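PDB 4IBN: ribonuclease H from Uncultured organism, which probably cleaves the RNA strand of RNA-DNA hybrids endonucleolytically, with magnesium as cofactor, leaving 5'-phosphomonoester ends. Local coordinates for residues 140-154 with 194-208. Sequence-based numbering, arbitrary orientation.
Sequences AVEWRWVRGHAGHAQ and MRLEPFPDAAAFRPS
Glu-142 lies against the Arg-206 backbone from CB to its carboxylate. CB and CG both lie 3.4 Å from Arg-206 O, and CD is still 3.6 Å from Arg-206 O. CG is anti to the backbone N (chi1 171°) and the chain stays extended, which carries the carboxylate to Arg-206. There OE1 accepts Arg-206 N at 2.9 Å, from above the carboxylate plane. OE2 takes Arg-144 NE in a salt bridge of 3.0 Å, and a water links OE2 to Ala-204 O. Without this carboxylate, as with an alanine here, Arg-206 N is likely to lose its acceptor, and the Arg-144 guanidinium to lose one of its holds and turn more freely. Arg-144 NH1 also forms a longer salt bridge, 3.4 Å, to Glu-197 OE2. The other oxygen, Glu-197 OE1, accepts His-152 NE2 at 2.8 Å on its anti side, with the donor's ring turned 64° from the carboxylate. The Gln-154 amide grips the Glu-197 backbone twice, OE1 taking its N and NE2 giving to its O. A single backbone bridge joins His-152 to Arg-195, and Ser-208 N bonds Val-141 O. The chain after helix 187-192 thus lies along edge strand 140-145 and the start of helix 153-168 of the RNase H fold, held by hydrogen bonds and the Glu-142, Arg-144 and Glu-197 salt-bridge network.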
loop_
_atom_site.group_PDB
_atom_site.type_symbol
_atom_site.label_atom_id
_atom_site.label_comp_id
_atom_site.label_asym_id
_atom_site.label_seq_id
_atom_site.Cartn_x
_atom_site.Cartn_y
_atom_site.Cartn_z
ATOM N N ALA A 140 11.636 -6.969 -2.201
ATOM C CA ALA A 140 12.425 -5.780 -2.357
ATOM C C ALA A 140 11.524 -4.651 -2.828
ATOM O O ALA A 140 10.832 -4.813 -3.776
ATOM C CB ALA A 140 13.503 -6.020 -3.324
ATOM N N VAL A 141 11.551 -3.537 -2.105
ATOM C CA VAL A 141 10.594 -2.475 -2.281
ATOM C C VAL A 141 11.227 -1.118 -2.478
ATOM O O VAL A 141 12.122 -0.775 -1.799
ATOM C CB VAL A 141 9.618 -2.411 -1.118
ATOM C CG1 VAL A 141 8.459 -1.473 -1.443
ATOM C CG2 VAL A 141 9.083 -3.768 -0.787
ATOM N N GLU A 142 10.732 -0.400 -3.472
ATOM C CA GLU A 142 11.071 0.980 -3.645
ATOM C C GLU A 142 9.852 1.735 -3.211
ATOM O O GLU A 142 8.836 1.563 -3.763
ATOM C CB GLU A 142 11.402 1.314 -5.100
ATOM C CG GLU A 142 11.554 2.787 -5.342
ATOM C CD GLU A 142 11.966 3.183 -6.735
ATOM O OE1 GLU A 142 12.274 2.343 -7.544
ATOM O OE2 GLU A 142 11.992 4.376 -6.977
ATOM N N TRP A 143 10.006 2.552 -2.198
ATOM C CA TRP A 143 8.898 3.285 -1.633
ATOM C C TRP A 143 8.800 4.670 -2.267
ATOM O O TRP A 143 9.769 5.356 -2.279
ATOM C CB TRP A 143 9.079 3.402 -0.097
ATOM C CG TRP A 143 9.208 2.083 0.618
ATOM C CD1 TRP A 143 10.327 1.494 1.024
ATOM C CD2 TRP A 143 8.151 1.223 1.005
ATOM N NE1 TRP A 143 10.065 0.301 1.615
ATOM C CE2 TRP A 143 8.716 0.120 1.616
ATOM C CE3 TRP A 143 6.786 1.282 0.893
ATOM C CZ2 TRP A 143 7.958 -0.917 2.084
ATOM C CZ3 TRP A 143 6.046 0.279 1.374
ATOM C CH2 TRP A 143 6.614 -0.814 1.950
ATOM N N ARG A 144 7.645 5.047 -2.801
ATOM C CA ARG A 144 7.479 6.319 -3.478
ATOM C C ARG A 144 6.268 7.062 -2.954
ATOM O O ARG A 144 5.300 6.449 -2.732
ATOM C CB ARG A 144 7.239 6.103 -4.971
ATOM C CG ARG A 144 8.406 5.527 -5.729
ATOM C CD ARG A 144 8.231 5.664 -7.197
ATOM N NE ARG A 144 9.265 5.026 -7.980
ATOM C CZ ARG A 144 9.144 4.738 -9.256
ATOM N NH1 ARG A 144 8.053 5.032 -9.893
ATOM N NH2 ARG A 144 10.108 4.136 -9.887
ATOM N N TRP A 145 6.382 8.382 -2.780
ATOM C CA TRP A 145 5.280 9.238 -2.370
ATOM C C TRP A 145 4.790 10.089 -3.537
ATOM O O TRP A 145 5.555 10.548 -4.324
ATOM C CB TRP A 145 5.724 10.175 -1.243
ATOM C CG TRP A 145 4.713 11.140 -0.817
ATOM C CD1 TRP A 145 3.625 10.866 -0.154
ATOM C CD2 TRP A 145 4.713 12.531 -1.025
ATOM N NE1 TRP A 145 2.909 11.962 0.081
ATOM C CE2 TRP A 145 3.553 13.020 -0.459
ATOM C CE3 TRP A 145 5.560 13.408 -1.657
ATOM C CZ2 TRP A 145 3.220 14.341 -0.494
ATOM C CZ3 TRP A 145 5.230 14.720 -1.681
ATOM C CH2 TRP A 145 4.067 15.165 -1.111
ATOM N N VAL A 146 3.481 10.261 -3.606
ATOM C CA VAL A 146 2.866 11.251 -4.467
ATOM C C VAL A 146 1.796 11.971 -3.698
ATOM O O VAL A 146 1.263 11.437 -2.796
ATOM C CB VAL A 146 2.171 10.610 -5.689
ATOM C CG1 VAL A 146 3.199 10.074 -6.670
ATOM C CG2 VAL A 146 1.238 9.574 -5.268
ATOM N N ARG A 147 1.483 13.190 -4.081
ATOM C CA ARG A 147 0.344 13.848 -3.502
ATOM C C ARG A 147 -0.932 13.191 -3.929
ATOM O O ARG A 147 -1.128 12.886 -5.029
ATOM C CB ARG A 147 0.307 15.317 -3.875
ATOM C CG ARG A 147 1.399 16.167 -3.222
ATOM C CD ARG A 147 1.426 17.612 -3.752
ATOM N NE ARG A 147 2.210 17.680 -4.977
ATOM C CZ ARG A 147 1.679 17.852 -6.162
ATOM N NH1 ARG A 147 0.401 18.018 -6.245
ATOM N NH2 ARG A 147 2.404 17.848 -7.237
ATOM N N GLY A 148 -1.799 13.011 -2.983
ATOM C CA GLY A 148 -3.164 12.614 -3.221
ATOM C C GLY A 148 -4.048 13.690 -3.838
ATOM O O GLY A 148 -3.782 14.822 -3.747
ATOM N N HIS A 149 -5.098 13.236 -4.495
ATOM C CA HIS A 149 -6.092 14.113 -5.052
ATOM C C HIS A 149 -5.394 15.119 -5.949
ATOM O O HIS A 149 -5.701 16.260 -5.926
ATOM C CB HIS A 149 -6.886 14.811 -3.954
ATOM C CG HIS A 149 -8.341 15.003 -4.260
ATOM N ND1 HIS A 149 -8.939 16.237 -4.364
ATOM C CD2 HIS A 149 -9.319 14.107 -4.472
ATOM C CE1 HIS A 149 -10.220 16.094 -4.639
ATOM N NE2 HIS A 149 -10.479 14.808 -4.694
ATOM N N ALA A 150 -4.430 14.660 -6.706
ATOM C CA ALA A 150 -3.628 15.531 -7.521
ATOM C C ALA A 150 -3.521 15.125 -8.989
ATOM O O ALA A 150 -2.725 15.646 -9.680
ATOM C CB ALA A 150 -2.264 15.681 -6.932
ATOM N N GLY A 151 -4.362 14.212 -9.421
ATOM C CA GLY A 151 -4.385 13.839 -10.808
ATOM C C GLY A 151 -3.553 12.649 -11.192
ATOM O O GLY A 151 -3.454 12.378 -12.313
ATOM N N HIS A 152 -3.014 11.927 -10.233
ATOM C CA HIS A 152 -2.280 10.706 -10.538
ATOM C C HIS A 152 -3.341 9.633 -10.640
ATOM O O HIS A 152 -3.923 9.313 -9.685
ATOM C CB HIS A 152 -1.324 10.406 -9.394
ATOM C CG HIS A 152 -0.421 9.236 -9.614
ATOM N ND1 HIS A 152 -0.876 7.953 -9.722
ATOM C CD2 HIS A 152 0.928 9.157 -9.667
ATOM C CE1 HIS A 152 0.146 7.141 -9.885
ATOM N NE2 HIS A 152 1.254 7.844 -9.835
ATOM N N ALA A 153 -3.554 9.073 -11.826
ATOM C CA ALA A 153 -4.700 8.240 -12.039
ATOM C C ALA A 153 -4.769 7.008 -11.183
ATOM O O ALA A 153 -5.762 6.732 -10.631
ATOM C CB ALA A 153 -4.780 7.832 -13.478
ATOM N N GLN A 154 -3.685 6.275 -11.111
ATOM C CA GLN A 154 -3.708 5.093 -10.298
ATOM C C GLN A 154 -3.930 5.389 -8.820
ATOM O O GLN A 154 -4.527 4.639 -8.141
ATOM C CB GLN A 154 -2.455 4.262 -10.520
ATOM C CG GLN A 154 -2.352 3.647 -11.876
ATOM C CD GLN A 154 -1.357 4.360 -12.748
ATOM O OE1 GLN A 154 -1.244 5.529 -12.705
ATOM N NE2 GLN A 154 -0.620 3.602 -13.500
ATOM N N MET A 194 -6.788 13.377 -15.675
ATOM C CA MET A 194 -5.709 12.775 -14.928
ATOM C C MET A 194 -4.588 12.226 -15.771
ATOM O O MET A 194 -4.754 12.061 -16.932
ATOM C CB MET A 194 -6.267 11.659 -14.083
ATOM C CG MET A 194 -7.424 12.033 -13.275
ATOM S SD MET A 194 -7.693 10.769 -12.098
ATOM C CE MET A 194 -9.307 11.148 -11.512
ATOM N N ARG A 195 -3.452 11.953 -15.140
ATOM C CA ARG A 195 -2.275 11.448 -15.815
ATOM C C ARG A 195 -1.963 10.064 -15.329
ATOM O O ARG A 195 -1.948 9.845 -14.173
ATOM C CB ARG A 195 -1.075 12.319 -15.530
ATOM C CG ARG A 195 -0.965 13.497 -16.420
ATOM C CD ARG A 195 -0.453 14.674 -15.702
ATOM N NE ARG A 195 0.948 14.653 -15.684
ATOM C CZ ARG A 195 1.681 15.292 -14.798
ATOM N NH1 ARG A 195 1.117 15.987 -13.811
ATOM N NH2 ARG A 195 2.968 15.225 -14.895
ATOM N N LEU A 196 -1.726 9.142 -16.241
ATOM C CA LEU A 196 -1.405 7.783 -15.918
ATOM C C LEU A 196 0.107 7.575 -15.786
ATOM O O LEU A 196 0.832 8.096 -16.541
ATOM C CB LEU A 196 -1.913 6.887 -17.012
ATOM C CG LEU A 196 -1.761 5.415 -16.825
ATOM C CD1 LEU A 196 -2.829 4.887 -15.956
ATOM C CD2 LEU A 196 -1.783 4.770 -18.134
ATOM N N GLU A 197 0.539 6.818 -14.791
ATOM C CA GLU A 197 1.948 6.511 -14.666
ATOM C C GLU A 197 2.272 5.237 -15.437
ATOM O O GLU A 197 1.722 4.244 -15.222
ATOM C CB GLU A 197 2.319 6.361 -13.208
ATOM C CG GLU A 197 3.740 5.991 -12.960
ATOM C CD GLU A 197 4.358 6.521 -11.643
ATOM O OE1 GLU A 197 3.677 6.812 -10.645
ATOM O OE2 GLU A 197 5.600 6.599 -11.647
ATOM N N PRO A 198 3.215 5.330 -16.337
ATOM C CA PRO A 198 3.637 4.155 -17.088
ATOM C C PRO A 198 4.277 3.134 -16.178
ATOM O O PRO A 198 4.794 3.488 -15.170
ATOM C CB PRO A 198 4.690 4.707 -18.055
ATOM C CG PRO A 198 4.576 6.120 -17.987
ATOM C CD PRO A 198 4.015 6.495 -16.689
ATOM N N PHE A 199 4.219 1.881 -16.563
ATOM C CA PHE A 199 4.800 0.819 -15.776
ATOM C C PHE A 199 6.322 0.994 -15.694
ATOM O O PHE A 199 6.950 1.369 -16.600
ATOM C CB PHE A 199 4.462 -0.537 -16.383
ATOM C CG PHE A 199 4.764 -1.708 -15.487
ATOM C CD1 PHE A 199 3.854 -2.133 -14.566
ATOM C CD2 PHE A 199 5.957 -2.358 -15.547
ATOM C CE1 PHE A 199 4.144 -3.145 -13.776
ATOM C CE2 PHE A 199 6.206 -3.383 -14.731
ATOM C CZ PHE A 199 5.315 -3.768 -13.857
ATOM N N PRO A 200 6.885 0.686 -14.566
ATOM C CA PRO A 200 8.303 0.924 -14.391
ATOM C C PRO A 200 9.222 0.033 -15.177
ATOM O O PRO A 200 8.907 -1.060 -15.471
ATOM C CB PRO A 200 8.504 0.709 -12.896
ATOM C CG PRO A 200 7.454 -0.114 -12.476
ATOM C CD PRO A 200 6.273 0.247 -13.314
ATOM N N ASP A 201 10.366 0.591 -15.532
ATOM C CA ASP A 201 11.497 -0.100 -16.106
ATOM C C ASP A 201 12.230 -0.817 -15.007
ATOM O O ASP A 201 12.399 -0.302 -13.981
ATOM C CB ASP A 201 12.511 0.910 -16.590
ATOM C CG ASP A 201 12.132 1.590 -17.811
ATOM O OD1 ASP A 201 11.015 1.388 -18.288
ATOM O OD2 ASP A 201 12.978 2.331 -18.324
ATOM N N ALA A 202 12.761 -1.977 -15.266
ATOM C CA ALA A 202 13.529 -2.645 -14.256
ATOM C C ALA A 202 14.776 -1.857 -13.932
ATOM O O ALA A 202 15.420 -2.105 -12.938
ATOM C CB ALA A 202 13.842 -4.016 -14.633
ATOM N N ALA A 203 15.098 -0.898 -14.773
ATOM C CA ALA A 203 15.965 0.251 -14.519
ATOM C C ALA A 203 15.560 1.397 -13.584
ATOM O O ALA A 203 16.361 2.039 -12.987
ATOM C CB ALA A 203 16.434 0.806 -15.803
ATOM N N ALA A 204 14.295 1.703 -13.570
ATOM C CA ALA A 204 13.727 2.681 -12.711
ATOM C C ALA A 204 13.816 2.086 -11.310
ATOM O O ALA A 204 13.440 2.764 -10.381
ATOM C CB ALA A 204 12.299 2.909 -13.067
ATOM N N PHE A 205 14.252 0.823 -11.164
ATOM C CA PHE A 205 14.017 0.136 -9.904
ATOM C C PHE A 205 15.128 0.355 -8.927
ATOM O O PHE A 205 16.210 -0.084 -9.135
ATOM C CB PHE A 205 13.725 -1.358 -10.046
ATOM C CG PHE A 205 13.279 -2.026 -8.757
ATOM C CD1 PHE A 205 12.171 -1.629 -8.119
ATOM C CD2 PHE A 205 13.997 -3.038 -8.198
ATOM C CE1 PHE A 205 11.809 -2.233 -6.961
ATOM C CE2 PHE A 205 13.613 -3.637 -7.072
ATOM C CZ PHE A 205 12.524 -3.219 -6.447
ATOM N N ARG A 206 14.808 1.059 -7.856
ATOM C CA ARG A 206 15.770 1.403 -6.846
ATOM C C ARG A 206 15.256 1.029 -5.456
ATOM O O ARG A 206 14.720 1.839 -4.794
ATOM C CB ARG A 206 16.039 2.907 -6.905
ATOM C CG ARG A 206 16.906 3.342 -8.098
ATOM C CD ARG A 206 18.036 2.354 -8.323
ATOM N NE ARG A 206 18.993 2.755 -9.353
ATOM C CZ ARG A 206 19.112 2.165 -10.543
ATOM N NH1 ARG A 206 18.334 1.151 -10.865
ATOM N NH2 ARG A 206 20.011 2.600 -11.423
ATOM N N PRO A 207 15.403 -0.200 -5.049
ATOM C CA PRO A 207 14.828 -0.610 -3.782
ATOM C C PRO A 207 15.527 -0.043 -2.579
ATOM O O PRO A 207 16.709 0.160 -2.601
ATOM C CB PRO A 207 15.006 -2.108 -3.773
ATOM C CG PRO A 207 16.141 -2.320 -4.568
ATOM C CD PRO A 207 16.088 -1.328 -5.670
ATOM N N SER A 208 14.755 0.139 -1.532
ATOM C CA SER A 208 15.252 0.534 -0.234
ATOM C C SER A 208 15.941 -0.609 0.407
ATOM O O SER A 208 15.778 -1.700 0.026
ATOM C CB SER A 208 14.115 0.926 0.670
ATOM O OG SER A 208 13.702 2.202 0.409
HETATM O O HOH W 1 13.580 -3.394 0.022
HETATM O O HOH W 2 13.463 5.208 -8.971
HETATM O O HOH W 3 12.839 3.262 -1.843
HETATM O O HOH W 4 5.502 5.783 -8.866
#